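Local coordinates for acyl-[acyl-carrier-protein]--UDP-N-acetylglucosamine O-acyltransferase (Acinetobacter baumannii, PDB 4E6U) that catalyses transfer of an acyl chain from acyl carrier protein to UDP-N-acetylglucosamine, a step in lipopolysaccharide synthesis, at residues H101-G114 against T123-N135. Numbering follows the deposited sequence. Where two conformers were deposited one is given.
With EDO (1,2-ethanediol), chain F.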
loop_
_atom_site.group_PDB
_atom_site.type_symbol
_atom_site.label_atom_id
_atom_site.label_comp_id
_atom_site.label_asym_id
_atom_site.label_seq_id
_atom_site.Cartn_x
_atom_site.Cartn_y
_atom_site.Cartn_z
ATOM N N HIS A 101 15.820 -1.982 2.420
ATOM C CA HIS A 101 16.795 -0.919 2.638
ATOM C C HIS A 101 17.949 -1.315 3.538
ATOM O O HIS A 101 17.788 -2.149 4.411
ATOM C CB HIS A 101 16.115 0.336 3.172
ATOM C CG HIS A 101 15.257 1.008 2.157
ATOM N ND1 HIS A 101 14.371 2.013 2.478
ATOM C CD2 HIS A 101 15.130 0.792 0.824
ATOM C CE1 HIS A 101 13.756 2.409 1.375
ATOM N NE2 HIS A 101 14.206 1.694 0.356
ATOM N N ARG A 102 19.097 -0.701 3.276
ATOM C CA ARG A 102 20.325 -0.973 4.017
ATOM C C ARG A 102 20.253 -0.372 5.415
ATOM O O ARG A 102 19.348 0.406 5.733
ATOM C CB ARG A 102 21.524 -0.460 3.226
ATOM C CG ARG A 102 21.588 -1.080 1.816
ATOM C CD ARG A 102 22.943 -0.920 1.156
ATOM N NE ARG A 102 23.445 0.460 1.123
ATOM C CZ ARG A 102 23.433 1.260 0.053
ATOM N NH1 ARG A 102 22.906 0.873 -1.101
ATOM N NH2 ARG A 102 23.970 2.474 0.131
ATOM N N GLY A 103 21.206 -0.765 6.263
ATOM C CA GLY A 103 21.161 -0.366 7.678
ATOM C C GLY A 103 21.663 1.029 7.993
ATOM O O GLY A 103 21.933 1.832 7.110
ATOM N N THR A 104 21.768 1.307 9.294
ATOM C CA THR A 104 22.303 2.582 9.772
ATOM C C THR A 104 23.412 2.307 10.778
ATOM O O THR A 104 23.406 1.285 11.466
ATOM C CB THR A 104 21.236 3.464 10.445
ATOM O OG1 THR A 104 20.702 2.788 11.591
ATOM C CG2 THR A 104 20.102 3.801 9.465
ATOM N N VAL A 105 24.359 3.239 10.869
ATOM C CA VAL A 105 25.475 3.053 11.801
ATOM C C VAL A 105 25.056 3.138 13.262
ATOM O O VAL A 105 25.724 2.566 14.115
ATOM C CB VAL A 105 26.675 3.983 11.516
ATOM C CG1 VAL A 105 27.286 3.635 10.160
ATOM C CG2 VAL A 105 26.283 5.457 11.613
ATOM N N GLN A 106 23.942 3.816 13.527
ATOM C CA GLN A 106 23.397 3.933 14.892
ATOM C C GLN A 106 23.001 2.589 15.495
ATOM O O GLN A 106 22.909 2.451 16.714
ATOM C CB GLN A 106 22.210 4.894 14.928
ATOM C CG GLN A 106 22.576 6.378 14.781
ATOM C CD GLN A 106 22.854 6.812 13.343
ATOM O OE1 GLN A 106 22.672 6.044 12.396
ATOM N NE2 GLN A 106 23.299 8.048 13.177
ATOM N N ASP A 107 22.736 1.603 14.640
ATOM C CA ASP A 107 22.440 0.256 15.090
ATOM C C ASP A 107 23.660 -0.642 14.837
ATOM O O ASP A 107 24.624 -0.595 15.609
ATOM C CB ASP A 107 21.150 -0.242 14.395
ATOM C CG ASP A 107 20.539 -1.471 15.058
ATOM O OD1 ASP A 107 21.261 -2.260 15.713
ATOM O OD2 ASP A 107 19.312 -1.673 14.897
ATOM N N ASN A 108 23.657 -1.421 13.758
ATOM C CA ASN A 108 24.762 -2.328 13.443
ATOM C C ASN A 108 25.106 -2.309 11.947
ATOM O O ASN A 108 25.752 -3.230 11.435
ATOM C CB ASN A 108 24.408 -3.754 13.897
ATOM C CG ASN A 108 25.596 -4.716 13.856
ATOM O OD1 ASN A 108 26.729 -4.344 14.169
ATOM N ND2 ASN A 108 25.330 -5.960 13.473
ATOM N N ALA A 109 24.638 -1.267 11.255
ATOM C CA ALA A 109 25.007 -1.034 9.845
ATOM C C ALA A 109 24.571 -2.182 8.933
ATOM O O ALA A 109 25.182 -2.430 7.898
ATOM C CB ALA A 109 26.518 -0.755 9.723
ATOM N N LEU A 110 23.491 -2.857 9.305
ATOM C CA LEU A 110 23.101 -4.077 8.590
ATOM C C LEU A 110 21.613 -4.360 8.689
ATOM O O LEU A 110 21.038 -4.450 9.773
ATOM C CB LEU A 110 23.891 -5.285 9.122
ATOM C CG LEU A 110 23.558 -6.650 8.514
ATOM C CD1 LEU A 110 23.970 -6.703 7.060
ATOM C CD2 LEU A 110 24.251 -7.764 9.319
ATOM N N THR A 111 20.981 -4.483 7.534
ATOM C CA THR A 111 19.669 -5.087 7.438
ATOM C C THR A 111 19.885 -6.508 6.989
ATOM O O THR A 111 20.695 -6.735 6.079
ATOM C CB THR A 111 18.848 -4.352 6.386
ATOM O OG1 THR A 111 18.812 -2.956 6.712
ATOM C CG2 THR A 111 17.436 -4.913 6.292
ATOM N N LYS A 112 19.205 -7.467 7.621
ATOM C CA LYS A 112 19.456 -8.884 7.350
ATOM C C LYS A 112 18.168 -9.648 7.208
ATOM O O LYS A 112 17.279 -9.526 8.056
ATOM C CB LYS A 112 20.333 -9.504 8.448
ATOM C CG LYS A 112 20.684 -10.956 8.206
ATOM C CD LYS A 112 21.806 -11.396 9.133
ATOM C CE LYS A 112 22.230 -12.830 8.843
ATOM N NZ LYS A 112 22.952 -12.972 7.533
ATOM N N ILE A 113 18.036 -10.394 6.118
ATOM C CA ILE A 113 16.931 -11.323 5.924
ATOM C C ILE A 113 17.531 -12.718 5.745
ATOM O O ILE A 113 18.572 -12.860 5.079
ATOM C CB ILE A 113 15.969 -10.887 4.733
ATOM C CG1 ILE A 113 16.075 -11.759 3.491
ATOM C CG2 ILE A 113 15.986 -9.359 4.500
ATOM C CD1 ILE A 113 14.892 -11.582 2.524
ATOM N N GLY A 114 16.869 -13.722 6.305
ATOM C CA GLY A 114 17.349 -15.088 6.227
ATOM C C GLY A 114 16.971 -15.792 4.947
ATOM O O GLY A 114 17.186 -15.250 3.845
ATOM N N THR A 123 6.230 -5.504 -0.364
ATOM C CA THR A 123 6.754 -5.651 1.015
ATOM C C THR A 123 7.894 -4.664 1.190
ATOM O O THR A 123 8.805 -4.596 0.358
ATOM C CB THR A 123 7.276 -7.073 1.300
ATOM O OG1 THR A 123 6.205 -8.005 1.141
ATOM C CG2 THR A 123 7.803 -7.179 2.743
ATOM N N HIS A 124 7.849 -3.892 2.269
ATOM C CA HIS A 124 8.929 -3.003 2.645
ATOM C C HIS A 124 9.638 -3.520 3.863
ATOM O O HIS A 124 9.000 -3.752 4.898
ATOM C CB HIS A 124 8.411 -1.606 2.951
ATOM C CG HIS A 124 9.476 -0.679 3.457
ATOM N ND1 HIS A 124 10.419 -0.128 2.623
ATOM C CD2 HIS A 124 9.749 -0.204 4.701
ATOM C CE1 HIS A 124 11.227 0.650 3.326
ATOM N NE2 HIS A 124 10.839 0.626 4.591
ATOM N N ILE A 125 10.942 -3.702 3.741
ATOM C CA ILE A 125 11.798 -4.018 4.887
ATOM C C ILE A 125 12.728 -2.839 5.121
ATOM O O ILE A 125 13.633 -2.571 4.331
ATOM C CB ILE A 125 12.624 -5.312 4.664
ATOM C CG1 ILE A 125 11.730 -6.503 4.296
ATOM C CG2 ILE A 125 13.532 -5.608 5.878
ATOM C CD1 ILE A 125 10.718 -6.912 5.336
ATOM N N ALA A 126 12.496 -2.109 6.209
ATOM C CA ALA A 126 13.258 -0.921 6.531
ATOM C C ALA A 126 14.660 -1.213 7.033
ATOM O O ALA A 126 14.996 -2.337 7.390
ATOM C CB ALA A 126 12.513 -0.114 7.598
ATOM N N HIS A 127 15.462 -0.154 7.066
ATOM C CA HIS A 127 16.787 -0.216 7.674
ATOM C C HIS A 127 16.822 -0.969 8.995
ATOM O O HIS A 127 15.956 -0.789 9.859
ATOM C CB HIS A 127 17.332 1.201 7.879
ATOM C CG HIS A 127 16.488 2.067 8.765
ATOM N ND1 HIS A 127 16.688 2.148 10.131
ATOM C CD2 HIS A 127 15.468 2.906 8.478
ATOM C CE1 HIS A 127 15.806 2.994 10.645
ATOM N NE2 HIS A 127 15.048 3.463 9.667
ATOM N N ASP A 128 17.853 -1.801 9.137
ATOM C CA ASP A 128 18.217 -2.441 10.412
ATOM C C ASP A 128 17.277 -3.540 10.856
ATOM O O ASP A 128 17.425 -4.090 11.951
ATOM C CB ASP A 128 18.389 -1.404 11.536
ATOM C CG ASP A 128 19.349 -0.303 11.160
ATOM O OD1 ASP A 128 20.509 -0.633 10.835
ATOM O OD2 ASP A 128 18.943 0.886 11.126
ATOM N N CYS A 129 16.323 -3.908 10.014
ATOM C CA CYS A 129 15.517 -5.064 10.349
ATOM C C CYS A 129 16.359 -6.324 10.338
ATOM O O CYS A 129 17.368 -6.416 9.607
ATOM C CB CYS A 129 14.355 -5.239 9.368
ATOM S SG CYS A 129 13.059 -4.024 9.580
ATOM N N ILE A 130 15.944 -7.288 11.148
ATOM C CA ILE A 130 16.514 -8.625 11.122
ATOM C C ILE A 130 15.346 -9.568 10.978
ATOM O O ILE A 130 14.443 -9.567 11.805
ATOM C CB ILE A 130 17.340 -8.963 12.398
ATOM C CG1 ILE A 130 18.482 -7.964 12.574
ATOM C CG2 ILE A 130 17.853 -10.420 12.326
ATOM C CD1 ILE A 130 19.284 -8.170 13.875
ATOM N N VAL A 131 15.329 -10.331 9.898
ATOM C CA VAL A 131 14.248 -11.238 9.595
ATOM C C VAL A 131 14.843 -12.619 9.474
ATOM O O VAL A 131 15.867 -12.776 8.816
ATOM C CB VAL A 131 13.592 -10.869 8.225
ATOM C CG1 VAL A 131 12.580 -11.915 7.757
ATOM C CG2 VAL A 131 12.960 -9.463 8.262
ATOM N N GLY A 132 14.198 -13.602 10.088
ATOM C CA GLY A 132 14.681 -14.982 10.081
ATOM C C GLY A 132 14.291 -15.752 8.831
ATOM O O GLY A 132 14.408 -15.234 7.703
ATOM N N ASP A 133 13.824 -16.983 9.021
ATOM C CA ASP A 133 13.582 -17.917 7.927
ATOM C C ASP A 133 12.124 -18.312 7.847
ATOM O O ASP A 133 11.411 -18.291 8.861
ATOM C CB ASP A 133 14.364 -19.218 8.169
ATOM C CG ASP A 133 15.850 -19.010 8.251
ATOM O OD1 ASP A 133 16.400 -18.011 7.742
ATOM O OD2 ASP A 133 16.517 -19.898 8.850
ATOM N N HIS A 134 11.667 -18.719 6.659
ATOM C CA HIS A 134 10.341 -19.323 6.468
ATOM C C HIS A 134 9.175 -18.404 6.810
ATOM O O HIS A 134 8.094 -18.865 7.201
ATOM C CB HIS A 134 10.200 -20.673 7.229
ATOM C CG HIS A 134 11.188 -21.714 6.801
ATOM N ND1 HIS A 134 11.050 -22.440 5.636
ATOM C CD2 HIS A 134 12.323 -22.160 7.391
ATOM C CE1 HIS A 134 12.068 -23.278 5.522
ATOM N NE2 HIS A 134 12.851 -23.128 6.573
ATOM N N ASN A 135 9.382 -17.105 6.636
ATOM C CA ASN A 135 8.329 -16.139 6.899
ATOM C C ASN A 135 7.545 -15.796 5.643
ATOM O O ASN A 135 8.059 -15.953 4.533
ATOM C CB ASN A 135 8.930 -14.875 7.475
ATOM C CG ASN A 135 9.693 -15.141 8.754
ATOM O OD1 ASN A 135 9.097 -15.558 9.758
ATOM N ND2 ASN A 135 10.995 -14.906 8.740
HETATM C C1 EDO F . 12.733 5.681 8.376
HETATM O O1 EDO F . 13.234 5.485 9.708
HETATM C C2 EDO F . 11.293 5.184 8.262
HETATM O O2 EDO F . 11.259 3.764 8.478
HETATM O O HOH W 1 14.522 2.568 5.271
HETATM O O HOH W 2 18.674 -4.273 14.232
HETATM O O HOH W 3 21.915 -2.596 11.928
HETATM O O HOH W 4 20.648 -4.929 12.687
#
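Strands 110-113 and 130-131 run parallel on neighbouring coils of a left-handed beta-helix, with Lys112 N donating to Cys129 O at 2.9 Å and Lys112 O accepting from Val131 N. In this fold of hexapeptide-repeat acyltransferases parallel backbone bonds join stacked coils, and where a loop leaves the coil a side chain can take over: here one carboxylate ties the excursion through 102-109 to the turn at 126-129. Asp128 turns its OD1 to Thr104 N (2.8 Å, 163° at the hydrogen) and its OD2 to Thr104 OG1 (2.6 Å), both on the syn side. His127 ND1 comes to the anti side of Asp128 OD2 at 2.8 Å, across the carboxylate plane from the Thr104 hydroxyl, so two donors fix OD2 from opposite faces. The far ring nitrogen, His127 NE2, meets a bound ethanediol, probably carried over from crystallisation. In LpxA relatives the second histidine of the His-Ile-Ala-His-Asp motif acts as general base, and His127, held by Asp128, is consistent with that role. Thr111 chi1 (-55°) sets OG1 beside its own backbone N, where it accepts from Asp128 N and donates to His101 O, and turns CG2 toward Ile125 CG2. Before the turn, on strand 124-125, His124 presents its edge to the face of His101, planes 83° apart; His101 NE2 is hydrogen-bonded to Glu96 OE2 of the second subunit, and the closest approach of the rings is His124 CE1 to His101 ND1, 3.5 Å.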